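Local atomic coordinates of particle-associated glycoside hydrolase (Acinetobacter phage Fri1, PDB entry 6C72), a protein that probably depolymerises the capsular polysaccharide of Acinetobacter baumannii as the trimeric tailspike of the phage, clearing the way for its entry into the host. Residues R397-T402 with L422-R427; K349-R354 with D371-N376; A442-N447 with T454-V459; A359-N364 with C377-L382. All coordinates share one frame; numbering follows the deposited sequence.

Contact 1: residues R397-T402 with L422-R427. With ZN (zinc ion), chain I.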
loop_
_atom_site.group_PDB
_atom_site.type_symbol
_atom_site.label_atom_id
_atom_site.label_comp_id
_atom_site.label_asym_id
_atom_site.label_seq_id
_atom_site.Cartn_x
_atom_site.Cartn_y
_atom_site.Cartn_z
ATOM N N ARG A 397 -4.832 -10.550 8.028
ATOM C CA ARG A 397 -5.478 -9.391 8.618
ATOM C C ARG A 397 -6.802 -9.180 7.900
ATOM O O ARG A 397 -6.833 -9.019 6.673
ATOM C CB ARG A 397 -4.588 -8.154 8.497
ATOM C CG ARG A 397 -3.240 -8.336 9.151
ATOM C CD ARG A 397 -2.348 -7.133 8.963
ATOM N NE ARG A 397 -2.950 -5.924 9.525
ATOM C CZ ARG A 397 -2.832 -5.541 10.799
ATOM N NH1 ARG A 397 -2.134 -6.275 11.667
ATOM N NH2 ARG A 397 -3.410 -4.411 11.208
ATOM N N PHE A 398 -7.889 -9.251 8.661
ATOM C CA PHE A 398 -9.255 -9.002 8.208
ATOM C C PHE A 398 -9.710 -7.730 8.926
ATOM O O PHE A 398 -10.231 -7.783 10.039
ATOM C CB PHE A 398 -10.133 -10.201 8.527
ATOM C CG PHE A 398 -11.501 -10.142 7.920
ATOM C CD1 PHE A 398 -11.732 -10.655 6.662
ATOM C CD2 PHE A 398 -12.574 -9.623 8.635
ATOM C CE1 PHE A 398 -13.009 -10.623 6.105
ATOM C CE2 PHE A 398 -13.844 -9.596 8.082
ATOM C CZ PHE A 398 -14.061 -10.092 6.808
ATOM N N THR A 399 -9.490 -6.583 8.289
ATOM C CA THR A 399 -9.598 -5.293 8.953
ATOM C C THR A 399 -10.610 -4.380 8.270
ATOM O O THR A 399 -10.712 -4.345 7.033
ATOM C CB THR A 399 -8.237 -4.589 8.997
ATOM O OG1 THR A 399 -7.649 -4.616 7.691
ATOM C CG2 THR A 399 -7.286 -5.248 10.019
ATOM N N ASN A 400 -11.372 -3.654 9.093
ATOM C CA ASN A 400 -12.206 -2.561 8.619
ATOM C C ASN A 400 -13.191 -3.013 7.552
ATOM O O ASN A 400 -13.493 -2.268 6.630
ATOM C CB ASN A 400 -11.354 -1.411 8.095
ATOM C CG ASN A 400 -10.433 -0.854 9.155
ATOM O OD1 ASN A 400 -9.208 -0.832 8.984
ATOM N ND2 ASN A 400 -11.012 -0.403 10.267
ATOM N N ASN A 401 -13.689 -4.234 7.656
ATOM C CA ASN A 401 -14.685 -4.738 6.730
ATOM C C ASN A 401 -16.052 -4.699 7.389
ATOM O O ASN A 401 -16.175 -4.631 8.618
ATOM C CB ASN A 401 -14.354 -6.170 6.295
ATOM C CG ASN A 401 -12.946 -6.294 5.754
ATOM O OD1 ASN A 401 -12.641 -5.715 4.710
ATOM N ND2 ASN A 401 -12.061 -7.034 6.476
ATOM N N THR A 402 -17.086 -4.767 6.561
ATOM C CA THR A 402 -18.458 -4.830 7.038
ATOM C C THR A 402 -19.092 -6.111 6.514
ATOM O O THR A 402 -18.997 -6.419 5.323
ATOM C CB THR A 402 -19.248 -3.587 6.593
ATOM O OG1 THR A 402 -18.699 -2.424 7.224
ATOM C CG2 THR A 402 -20.751 -3.693 6.946
ATOM N N LEU A 422 -5.885 -12.048 12.158
ATOM C CA LEU A 422 -6.346 -10.949 12.998
ATOM C C LEU A 422 -7.646 -10.364 12.457
ATOM O O LEU A 422 -7.718 -9.965 11.290
ATOM C CB LEU A 422 -5.279 -9.857 13.097
ATOM C CG LEU A 422 -5.665 -8.602 13.896
ATOM C CD1 LEU A 422 -6.056 -8.967 15.328
ATOM C CD2 LEU A 422 -4.528 -7.603 13.909
ATOM N N ILE A 423 -8.651 -10.285 13.325
ATOM C CA ILE A 423 -9.975 -9.759 13.007
ATOM C C ILE A 423 -10.170 -8.495 13.841
ATOM O O ILE A 423 -10.325 -8.567 15.069
ATOM C CB ILE A 423 -11.067 -10.799 13.284
ATOM C CG1 ILE A 423 -10.835 -12.029 12.393
ATOM C CG2 ILE A 423 -12.469 -10.192 13.118
ATOM C CD1 ILE A 423 -11.815 -13.137 12.607
ATOM N N GLU A 424 -10.154 -7.340 13.180
ATOM C CA GLU A 424 -10.020 -6.062 13.862
ATOM C C GLU A 424 -10.693 -4.950 13.060
ATOM O O GLU A 424 -10.569 -4.901 11.835
ATOM C CB GLU A 424 -8.540 -5.744 14.067
ATOM C CG GLU A 424 -8.233 -4.329 14.497
ATOM C CD GLU A 424 -6.737 -4.115 14.698
ATOM O OE1 GLU A 424 -6.016 -4.000 13.679
ATOM O OE2 GLU A 424 -6.287 -4.086 15.872
ATOM N N GLY A 425 -11.368 -4.040 13.767
ATOM C CA GLY A 425 -11.948 -2.869 13.151
ATOM C C GLY A 425 -13.155 -3.112 12.271
ATOM O O GLY A 425 -13.533 -2.212 11.517
ATOM N N ASN A 426 -13.758 -4.299 12.325
ATOM C CA ASN A 426 -14.843 -4.686 11.437
ATOM C C ASN A 426 -16.205 -4.268 11.995
ATOM O O ASN A 426 -16.379 -4.081 13.199
ATOM C CB ASN A 426 -14.811 -6.193 11.192
ATOM C CG ASN A 426 -13.504 -6.645 10.550
ATOM O OD1 ASN A 426 -13.314 -6.503 9.339
ATOM N ND2 ASN A 426 -12.585 -7.152 11.361
ATOM N N ARG A 427 -17.180 -4.123 11.091
ATOM C CA ARG A 427 -18.573 -3.903 11.460
ATOM C C ARG A 427 -19.362 -5.169 11.165
ATOM O O ARG A 427 -19.527 -5.554 10.005
ATOM C CB ARG A 427 -19.167 -2.712 10.720
ATOM C CG ARG A 427 -18.566 -1.417 11.147
ATOM C CD ARG A 427 -19.636 -0.365 11.196
ATOM N NE ARG A 427 -20.319 -0.287 9.917
ATOM C CZ ARG A 427 -20.995 0.777 9.519
ATOM N NH1 ARG A 427 -21.073 1.838 10.314
ATOM N NH2 ARG A 427 -21.581 0.782 8.330
HETATM ZN ZN ZN I . -4.454 -2.853 15.144
HETATM O O HOH W 1 -3.009 -4.284 14.142
HETATM O O HOH W 2 -4.062 -2.602 17.569
#
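The side-chain amide of Asn-426 is folded back into the backbone of the neighbouring strand and turn, where it works at both ends. Its ND2 donates a nearly straight bond (168°) of 2.8 Å to Phe-398 O, which lies in the plane of the amide, while its OD1 takes the backbone N-H of Asn-401 at 2.8 Å. Phe-398 O has a second donor, Glu-424 N at 3.2 Å, and the two N-H groups come to it from opposite faces of its carbonyl plane. With CG beside its own backbone N (chi1 -60°), the Asn-426 amide lies alongside that of Asn-401, the planes 23° apart. Asn-401 uses its own amide one step earlier, on Val-374 O and Cys-377 N, and Asn-447 serves Ile-423 O and Asn-426 N one step later. On the face carrying Arg-397, Leu-422 and Glu-424, an extended Glu-424 chelates a zinc ion through OE1 (2.4 Å) and OE2 (2.3 Å). Arg-397 reaches this site through water 1, which accepts from NH2 at 3.0 Å and is itself a zinc ligand. Asn-400 and Gly-425, both with positive phi, turn the chain together; Gly-425 O takes a weak bond from Asn-400 ND2 and another bond from Lys-370 NZ of the second subunit. Parallel strands in register, with asparagines aligned at the same turn of successive coils, are characteristic of a parallel beta-helix, probably right-handed as in other phage tailspikes.

Contact 2: residues K349-R354 with D371-N376. With ZN (zinc ion), chain N.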
loop_
_atom_site.group_PDB
_atom_site.type_symbol
_atom_site.label_atom_id
_atom_site.label_comp_id
_atom_site.label_asym_id
_atom_site.label_seq_id
_atom_site.Cartn_x
_atom_site.Cartn_y
_atom_site.Cartn_z
ATOM N N LYS A 349 -4.512 -9.458 -2.231
ATOM C CA LYS A 349 -5.100 -8.445 -1.369
ATOM C C LYS A 349 -6.443 -8.014 -1.926
ATOM O O LYS A 349 -6.550 -7.686 -3.114
ATOM C CB LYS A 349 -4.186 -7.235 -1.240
ATOM C CG LYS A 349 -2.815 -7.536 -0.688
ATOM C CD LYS A 349 -2.049 -6.242 -0.629
ATOM C CE LYS A 349 -0.699 -6.388 0.060
ATOM N NZ LYS A 349 0.333 -6.736 -0.930
ATOM N N PHE A 350 -7.457 -8.002 -1.065
ATOM C CA PHE A 350 -8.768 -7.451 -1.392
ATOM C C PHE A 350 -8.910 -6.142 -0.630
ATOM O O PHE A 350 -9.025 -6.142 0.604
ATOM C CB PHE A 350 -9.887 -8.431 -1.052
ATOM C CG PHE A 350 -9.829 -9.725 -1.834
ATOM C CD1 PHE A 350 -10.393 -9.815 -3.110
ATOM C CD2 PHE A 350 -9.250 -10.848 -1.295
ATOM C CE1 PHE A 350 -10.365 -10.994 -3.834
ATOM C CE2 PHE A 350 -9.208 -12.040 -2.025
ATOM C CZ PHE A 350 -9.778 -12.106 -3.298
ATOM N N LEU A 351 -8.876 -5.031 -1.371
ATOM C CA LEU A 351 -8.901 -3.679 -0.827
ATOM C C LEU A 351 -10.090 -2.922 -1.402
ATOM O O LEU A 351 -10.281 -2.906 -2.625
ATOM C CB LEU A 351 -7.608 -2.934 -1.160
ATOM C CG LEU A 351 -6.279 -3.627 -0.866
ATOM C CD1 LEU A 351 -5.124 -2.788 -1.365
ATOM C CD2 LEU A 351 -6.140 -3.884 0.628
ATOM N N ASN A 352 -10.895 -2.315 -0.523
ATOM C CA ASN A 352 -12.015 -1.458 -0.913
ATOM C C ASN A 352 -12.999 -2.176 -1.838
ATOM O O ASN A 352 -13.674 -1.538 -2.645
ATOM C CB ASN A 352 -11.535 -0.158 -1.575
ATOM C CG ASN A 352 -10.500 0.595 -0.741
ATOM O OD1 ASN A 352 -10.273 0.286 0.427
ATOM N ND2 ASN A 352 -9.906 1.625 -1.329
ATOM N N CYS A 353 -13.092 -3.496 -1.736
ATOM C CA CYS A 353 -13.931 -4.264 -2.634
ATOM C C CYS A 353 -15.304 -4.513 -2.027
ATOM O O CYS A 353 -15.497 -4.444 -0.810
ATOM C CB CYS A 353 -13.280 -5.608 -2.979
ATOM S SG CYS A 353 -11.757 -5.491 -3.962
ATOM N N ARG A 354 -16.252 -4.863 -2.895
ATOM C CA ARG A 354 -17.621 -5.145 -2.491
ATOM C C ARG A 354 -18.024 -6.509 -3.028
ATOM O O ARG A 354 -17.881 -6.786 -4.228
ATOM C CB ARG A 354 -18.570 -4.057 -2.971
ATOM C CG ARG A 354 -18.381 -2.816 -2.142
ATOM C CD ARG A 354 -19.053 -1.585 -2.686
ATOM N NE ARG A 354 -18.646 -1.223 -4.044
ATOM C CZ ARG A 354 -17.424 -0.830 -4.394
ATOM N NH1 ARG A 354 -16.442 -0.794 -3.488
ATOM N NH2 ARG A 354 -17.179 -0.481 -5.656
ATOM N N ASP A 371 -0.838 -15.033 4.979
ATOM C CA ASP A 371 -0.974 -13.583 4.805
ATOM C C ASP A 371 -2.157 -13.211 3.898
ATOM O O ASP A 371 -2.025 -12.469 2.928
ATOM C CB ASP A 371 0.320 -12.961 4.274
ATOM C CG ASP A 371 0.416 -11.465 4.588
ATOM O OD1 ASP A 371 -0.241 -11.005 5.567
ATOM O OD2 ASP A 371 1.082 -10.735 3.818
ATOM N N CYS A 372 -3.332 -13.701 4.271
ATOM C CA CYS A 372 -4.583 -13.298 3.634
ATOM C C CYS A 372 -4.987 -11.883 4.069
ATOM O O CYS A 372 -5.064 -11.592 5.267
ATOM C CB CYS A 372 -5.669 -14.305 4.001
ATOM S SG CYS A 372 -7.354 -13.779 3.727
ATOM N N ILE A 373 -5.259 -11.007 3.095
ATOM C CA ILE A 373 -5.533 -9.591 3.347
ATOM C C ILE A 373 -6.918 -9.227 2.810
ATOM O O ILE A 373 -7.143 -9.232 1.590
ATOM C CB ILE A 373 -4.462 -8.689 2.710
ATOM C CG1 ILE A 373 -3.089 -8.911 3.367
ATOM C CG2 ILE A 373 -4.885 -7.226 2.791
ATOM C CD1 ILE A 373 -3.017 -8.472 4.793
ATOM N N VAL A 374 -7.818 -8.844 3.709
ATOM C CA VAL A 374 -9.135 -8.323 3.358
ATOM C C VAL A 374 -9.337 -7.034 4.154
ATOM O O VAL A 374 -9.427 -7.069 5.390
ATOM C CB VAL A 374 -10.262 -9.320 3.658
ATOM C CG1 VAL A 374 -11.620 -8.706 3.236
ATOM C CG2 VAL A 374 -9.995 -10.672 2.995
ATOM N N ASP A 375 -9.401 -5.897 3.462
ATOM C CA ASP A 375 -9.424 -4.613 4.149
ATOM C C ASP A 375 -10.417 -3.661 3.494
ATOM O O ASP A 375 -10.394 -3.477 2.273
ATOM C CB ASP A 375 -8.021 -4.000 4.163
ATOM C CG ASP A 375 -7.977 -2.672 4.862
ATOM O OD1 ASP A 375 -7.896 -2.669 6.112
ATOM O OD2 ASP A 375 -8.034 -1.631 4.166
ATOM N N ASN A 376 -11.275 -3.052 4.320
ATOM C CA ASN A 376 -12.262 -2.062 3.880
ATOM C C ASN A 376 -13.153 -2.612 2.770
ATOM O O ASN A 376 -13.488 -1.916 1.809
ATOM C CB ASN A 376 -11.596 -0.748 3.475
ATOM C CG ASN A 376 -11.376 0.179 4.664
ATOM O OD1 ASN A 376 -12.309 0.848 5.118
ATOM N ND2 ASN A 376 -10.147 0.214 5.184
HETATM ZN ZN ZN N . 1.832 -8.628 4.644
HETATM O O HOH W 3 -7.938 -0.387 1.627
HETATM O O HOH W 4 0.338 -8.191 6.157
HETATM O O HOH W 5 0.508 -8.446 3.202
HETATM O O HOH W 6 2.593 -9.002 2.783
HETATM O O HOH W 7 1.984 -6.604 5.062
HETATM O O HOH W 8 3.455 -8.617 6.515
#
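Asp-375 OD2 is approached both from its own chain and through a water that reaches the other segment. Asn-376 ND2 gives it a straight bond of 3.0 Å from above the carboxylate plane, and water 3 lies 2.8 Å from the same Asp-375 OD2 and 2.7 Å from Asn-352 OD1, though other acceptors compete for its protons. The other carboxylate oxygen, OD1, is hydrogen-bonded to Thr-399 OG1. These are two consecutive coils of the parallel beta-helix: strands 349-351 and 372-375 run 3° from parallel, joined by Phe-350 N to Ile-373 O, Asp-375 N to Phe-350 O and Asn-352 N to Asp-375 O. On one face Lys-349 and Ile-373 lie side by side, the lysine CG 3.9 Å from the isoleucine CB. Leu-351, its CG anti to the carbonyl carbon (chi1 -50°), slants across toward the next strand, CD2 resting 4.0 Å from Asp-375 CB and against Ile-373 CG2. On the other face Phe-350 and Val-374 are buried, and the phenylalanine also packs on Leu-317 of the preceding coil. At the turn the side chains of Asn-352 and Asn-376 lie side by side with amide planes 85° apart; Asn-352 ND2 and Asn-376 OD1 are hydrogen-bonded to Asp-279 and Thr-343 of the second subunit. At the start of 371-376, Asp-371 OD2 binds a zinc ion at 2.4 Å together with five waters, one of which, water 4, also donates to Asp-371 OD1 at 2.9 Å.

Contact 3: residues A442-N447 with T454-V459; sequences ASFGVN and TVIQPV
The Phe-444 ring carries the methyl CG2 of Ile-456 squarely over the middle of one face, 3.6 Å from the centroid and only 7° off the ring normal, a clear CH-pi contact. Val-459 CG1 comes obliquely to the same ring, 4.0 Å from Phe-444 CD1, with the two side chains pointing the same way. Ile-456 presents that methyl because CG2 stands opposite its backbone N, and Ile-456 also packs on Phe-433 and Phe-449. Strand 443-444 pairs with strand 422-429 of the parallel beta-helix, near the C-terminal end of the solenoid, and the directions of 442-445 and 456-459 are 91° apart. The segments join by one antiparallel, hydrogen-bonded pair: Phe-444 N to Val-459 O at 3.0 Å and Val-459 N to Phe-444 O at 2.9 Å. Next to it the Pro-458 ring rests on Gly-445, its CG 3.6 Å from Gly-445 O. Water 9 bridges the segments by donating to Gly-445 O at 2.7 Å and Ile-456 O at 2.8 Å while accepting from Asn-447 ND2.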
loop_
_atom_site.group_PDB
_atom_site.type_symbol
_atom_site.label_atom_id
_atom_site.label_comp_id
_atom_site.label_asym_id
_atom_site.label_seq_id
_atom_site.Cartn_x
_atom_site.Cartn_y
_atom_site.Cartn_z
ATOM N N ALA A 442 -9.137 -17.334 15.962
ATOM C CA ALA A 442 -8.556 -16.100 15.473
ATOM C C ALA A 442 -8.231 -15.148 16.621
ATOM O O ALA A 442 -8.743 -15.268 17.736
ATOM C CB ALA A 442 -9.508 -15.409 14.495
ATOM N N SER A 443 -7.366 -14.184 16.322
ATOM C CA SER A 443 -7.172 -13.047 17.195
ATOM C C SER A 443 -8.215 -11.996 16.854
ATOM O O SER A 443 -8.437 -11.691 15.678
ATOM C CB SER A 443 -5.764 -12.475 17.057
ATOM O OG SER A 443 -4.828 -13.317 17.701
ATOM N N PHE A 444 -8.862 -11.462 17.889
ATOM C CA PHE A 444 -9.866 -10.416 17.759
ATOM C C PHE A 444 -9.363 -9.172 18.479
ATOM O O PHE A 444 -9.022 -9.235 19.667
ATOM C CB PHE A 444 -11.196 -10.850 18.383
ATOM C CG PHE A 444 -11.918 -11.920 17.617
ATOM C CD1 PHE A 444 -11.590 -13.258 17.799
ATOM C CD2 PHE A 444 -12.950 -11.592 16.751
ATOM C CE1 PHE A 444 -12.266 -14.253 17.090
ATOM C CE2 PHE A 444 -13.629 -12.576 16.042
ATOM C CZ PHE A 444 -13.292 -13.905 16.208
ATOM N N GLY A 445 -9.325 -8.054 17.771
ATOM C CA GLY A 445 -9.154 -6.749 18.381
ATOM C C GLY A 445 -10.492 -6.095 18.658
ATOM O O GLY A 445 -11.503 -6.762 18.899
ATOM N N VAL A 446 -10.501 -4.765 18.630
ATOM C CA VAL A 446 -11.763 -4.046 18.673
ATOM C C VAL A 446 -12.536 -4.322 17.390
ATOM O O VAL A 446 -11.974 -4.262 16.290
ATOM C CB VAL A 446 -11.522 -2.542 18.848
ATOM C CG1 VAL A 446 -12.833 -1.780 18.694
ATOM C CG2 VAL A 446 -10.899 -2.257 20.202
ATOM N N ASN A 447 -13.820 -4.648 17.531
ATOM C CA ASN A 447 -14.758 -4.757 16.419
ATOM C C ASN A 447 -16.095 -4.161 16.863
ATOM O O ASN A 447 -16.343 -3.963 18.055
ATOM C CB ASN A 447 -14.932 -6.212 15.936
ATOM C CG ASN A 447 -13.670 -6.772 15.274
ATOM O OD1 ASN A 447 -13.394 -6.504 14.099
ATOM N ND2 ASN A 447 -12.898 -7.550 16.032
ATOM N N THR A 454 -23.165 -11.738 17.337
ATOM C CA THR A 454 -22.504 -12.375 18.473
ATOM C C THR A 454 -21.299 -11.544 18.887
ATOM O O THR A 454 -20.330 -11.424 18.131
ATOM C CB THR A 454 -22.074 -13.795 18.113
ATOM O OG1 THR A 454 -23.232 -14.597 17.847
ATOM C CG2 THR A 454 -21.261 -14.413 19.250
ATOM N N VAL A 455 -21.357 -10.965 20.084
ATOM C CA VAL A 455 -20.272 -10.113 20.557
ATOM C C VAL A 455 -19.097 -10.993 20.953
ATOM O O VAL A 455 -19.228 -11.886 21.796
ATOM C CB VAL A 455 -20.729 -9.227 21.725
ATOM C CG1 VAL A 455 -19.581 -8.369 22.206
ATOM C CG2 VAL A 455 -21.892 -8.339 21.297
ATOM N N ILE A 456 -17.956 -10.775 20.311
ATOM C CA ILE A 456 -16.714 -11.465 20.633
ATOM C C ILE A 456 -15.823 -10.477 21.372
ATOM O O ILE A 456 -15.478 -9.415 20.833
ATOM C CB ILE A 456 -16.016 -12.010 19.375
ATOM C CG1 ILE A 456 -16.977 -12.881 18.571
ATOM C CG2 ILE A 456 -14.799 -12.848 19.760
ATOM C CD1 ILE A 456 -17.345 -14.156 19.294
ATOM N N GLN A 457 -15.473 -10.810 22.612
ATOM C CA GLN A 457 -14.538 -9.987 23.352
ATOM C C GLN A 457 -13.180 -10.030 22.658
ATOM O O GLN A 457 -12.802 -11.057 22.087
ATOM C CB GLN A 457 -14.405 -10.485 24.792
ATOM C CG GLN A 457 -15.690 -10.406 25.580
ATOM C CD GLN A 457 -16.195 -8.984 25.663
ATOM O OE1 GLN A 457 -15.388 -8.053 25.810
ATOM N NE2 GLN A 457 -17.521 -8.788 25.489
ATOM N N PRO A 458 -12.439 -8.925 22.674
ATOM C CA PRO A 458 -11.079 -8.954 22.122
ATOM C C PRO A 458 -10.237 -9.987 22.850
ATOM O O PRO A 458 -10.327 -10.137 24.069
ATOM C CB PRO A 458 -10.566 -7.531 22.360
ATOM C CG PRO A 458 -11.838 -6.689 22.495
ATOM C CD PRO A 458 -12.822 -7.590 23.169
ATOM N N VAL A 459 -9.428 -10.720 22.090
ATOM C CA VAL A 459 -8.597 -11.783 22.643
ATOM C C VAL A 459 -7.399 -11.971 21.726
ATOM O O VAL A 459 -7.548 -12.043 20.499
ATOM C CB VAL A 459 -9.396 -13.092 22.822
ATOM C CG1 VAL A 459 -10.108 -13.496 21.524
ATOM C CG2 VAL A 459 -8.504 -14.214 23.312
HETATM O O HOH W 9 -13.816 -8.114 18.932
#

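Contact 4: residues A359-N364 with C377-L382. With ZN (zinc ion), chain K.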
loop_
_atom_site.group_PDB
_atom_site.type_symbol
_atom_site.label_atom_id
_atom_site.label_comp_id
_atom_site.label_asym_id
_atom_site.label_seq_id
_atom_site.Cartn_x
_atom_site.Cartn_y
_atom_site.Cartn_z
ATOM N N ALA A 359 -21.760 -13.442 -3.615
ATOM C CA ALA A 359 -20.304 -13.531 -3.702
ATOM C C ALA A 359 -19.663 -13.668 -2.324
ATOM O O ALA A 359 -20.078 -13.017 -1.364
ATOM C CB ALA A 359 -19.740 -12.307 -4.412
ATOM N N THR A 360 -18.633 -14.517 -2.240
ATOM C CA THR A 360 -17.929 -14.818 -0.998
ATOM C C THR A 360 -16.535 -15.345 -1.333
ATOM O O THR A 360 -16.293 -15.841 -2.428
ATOM C CB THR A 360 -18.714 -15.832 -0.153
ATOM O OG1 THR A 360 -18.028 -16.072 1.084
ATOM C CG2 THR A 360 -18.900 -17.142 -0.912
ATOM N N ILE A 361 -15.612 -15.210 -0.384
ATOM C CA ILE A 361 -14.229 -15.627 -0.592
ATOM C C ILE A 361 -14.095 -17.103 -0.256
ATOM O O ILE A 361 -14.606 -17.557 0.777
ATOM C CB ILE A 361 -13.271 -14.787 0.262
ATOM C CG1 ILE A 361 -13.308 -13.327 -0.183
ATOM C CG2 ILE A 361 -11.862 -15.372 0.236
ATOM C CD1 ILE A 361 -12.566 -12.419 0.749
ATOM N N ARG A 362 -13.407 -17.855 -1.123
ATOM C CA ARG A 362 -13.129 -19.266 -0.882
ATOM C C ARG A 362 -11.627 -19.502 -0.762
ATOM O O ARG A 362 -10.871 -19.292 -1.721
ATOM C CB ARG A 362 -13.709 -20.151 -1.990
ATOM C CG ARG A 362 -13.174 -21.595 -1.936
ATOM C CD ARG A 362 -13.936 -22.540 -2.848
ATOM N NE ARG A 362 -13.194 -23.784 -3.030
ATOM C CZ ARG A 362 -13.537 -24.760 -3.874
ATOM N NH1 ARG A 362 -14.626 -24.648 -4.617
ATOM N NH2 ARG A 362 -12.783 -25.852 -3.978
ATOM N N ASN A 363 -11.205 -20.009 0.392
ATOM C CA ASN A 363 -9.828 -20.431 0.596
ATOM C C ASN A 363 -9.633 -21.779 -0.089
ATOM O O ASN A 363 -10.221 -22.784 0.314
ATOM C CB ASN A 363 -9.532 -20.495 2.092
ATOM C CG ASN A 363 -8.208 -21.176 2.403
ATOM O OD1 ASN A 363 -7.315 -21.246 1.549
ATOM N ND2 ASN A 363 -8.067 -21.673 3.633
ATOM N N ASN A 364 -8.820 -21.810 -1.133
ATOM C CA ASN A 364 -8.546 -23.067 -1.819
ATOM C C ASN A 364 -7.076 -23.469 -1.710
ATOM O O ASN A 364 -6.534 -24.105 -2.613
ATOM C CB ASN A 364 -8.967 -22.981 -3.281
ATOM C CG ASN A 364 -9.302 -24.332 -3.860
ATOM O OD1 ASN A 364 -9.675 -25.260 -3.133
ATOM N ND2 ASN A 364 -9.153 -24.466 -5.177
ATOM N N CYS A 377 -13.532 -3.878 2.907
ATOM C CA CYS A 377 -14.430 -4.558 1.992
ATOM C C CYS A 377 -15.841 -4.682 2.576
ATOM O O CYS A 377 -16.051 -4.610 3.790
ATOM C CB CYS A 377 -13.885 -5.946 1.655
ATOM S SG CYS A 377 -12.335 -5.895 0.757
ATOM N N GLU A 378 -16.809 -4.897 1.689
ATOM C CA GLU A 378 -18.198 -5.107 2.070
ATOM C C GLU A 378 -18.647 -6.501 1.658
ATOM O O GLU A 378 -18.289 -6.986 0.582
ATOM C CB GLU A 378 -19.116 -4.072 1.430
ATOM C CG GLU A 378 -18.819 -2.632 1.792
ATOM C CD GLU A 378 -19.812 -1.675 1.151
ATOM O OE1 GLU A 378 -21.025 -1.975 1.186
ATOM O OE2 GLU A 378 -19.378 -0.643 0.590
ATOM N N PHE A 379 -19.431 -7.149 2.517
ATOM C CA PHE A 379 -19.909 -8.506 2.268
ATOM C C PHE A 379 -21.423 -8.550 2.450
ATOM O O PHE A 379 -21.926 -8.190 3.521
ATOM C CB PHE A 379 -19.215 -9.497 3.208
ATOM C CG PHE A 379 -17.742 -9.635 2.956
ATOM C CD1 PHE A 379 -17.263 -10.582 2.054
ATOM C CD2 PHE A 379 -16.833 -8.820 3.609
ATOM C CE1 PHE A 379 -15.891 -10.719 1.801
ATOM C CE2 PHE A 379 -15.465 -8.952 3.373
ATOM C CZ PHE A 379 -14.997 -9.904 2.455
ATOM N N ASP A 380 -22.149 -8.960 1.399
ATOM C CA ASP A 380 -23.592 -9.165 1.511
ATOM C C ASP A 380 -23.942 -10.448 2.252
ATOM O O ASP A 380 -25.051 -10.563 2.786
ATOM C CB ASP A 380 -24.252 -9.203 0.126
ATOM C CG ASP A 380 -24.496 -7.827 -0.444
ATOM O OD1 ASP A 380 -24.140 -6.833 0.216
ATOM O OD2 ASP A 380 -25.020 -7.737 -1.575
ATOM N N THR A 381 -23.039 -11.423 2.265
ATOM C CA THR A 381 -23.296 -12.711 2.889
ATOM C C THR A 381 -22.022 -13.146 3.608
ATOM O O THR A 381 -21.226 -12.283 3.993
ATOM C CB THR A 381 -23.770 -13.724 1.825
ATOM O OG1 THR A 381 -24.123 -14.970 2.432
ATOM C CG2 THR A 381 -22.711 -13.947 0.738
ATOM N N LEU A 382 -21.811 -14.454 3.776
ATOM C CA LEU A 382 -20.593 -14.974 4.400
ATOM C C LEU A 382 -19.356 -14.335 3.790
ATOM O O LEU A 382 -19.244 -14.202 2.565
ATOM C CB LEU A 382 -20.488 -16.487 4.203
ATOM C CG LEU A 382 -21.612 -17.417 4.645
ATOM C CD1 LEU A 382 -21.294 -18.810 4.146
ATOM C CD2 LEU A 382 -21.795 -17.402 6.161
HETATM ZN ZN ZN K . -22.714 -1.240 0.142
HETATM O O HOH W 10 -20.277 -11.779 1.104
#
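Ile-361 meets Phe-379 at the rim of its ring: the methyl CD1 lies in the ring plane, 3.9 Å from both CE1 and CZ of Phe-379, and the two side chains run at a slant to each other. Phe-355 stacks on the same ring, so the isoleucine fills in beside an aromatic pair. The second crossing is polar. With OG1 opposite its backbone N (chi1 -178°), Thr-360 donates to Leu-382 O at 2.7 Å, coming from well above the carbonyl plane (59° out of it); a weak bond links the same hydroxyl to Ala-383 O. Both segments belong to the parallel beta-helix, where strand 360-363 pairs with 333-336 and strand 378-379 with 354-357, and here the loop leaving 378-379 turns the corner of its coil toward strand 384-385, passing Thr-360 at the start of strand 360-363. Water 10 sits at this corner, 3.0 Å from Thr-381 N, whose proton it accepts, and 2.8 Å from Ala-359 O. Thr-381 CG2 touches that carbonyl oxygen too. At the far side Glu-378 OE1 binds a zinc ion at 2.1 Å and takes a hydrogen bond from Trp-404.

Going along the chain, 349-354 opens contact 2 and 359-364 opens contact 4 before either closes; 371-376 then completes contact 2 and runs straight on into 377-382, completing contact 4, so the two loops cross. Contacts 1 and 3 follow in series, spanning 19 and 6 residues. Segment 397-402 lies on both earlier closures, with Thr-402 O taking Phe-379 N. Segment 422-427 leads on to 442-447 through Ile-423 N to Ser-443 O and Gly-425 N to Val-446 O. Contacts 1 and 2 thus stack successive coils of the beta-helix, contact 4 joins two of its sides, and contact 3 lies nearer its C-terminal end, its atoms about 10 Å from contact 2 at the nearest.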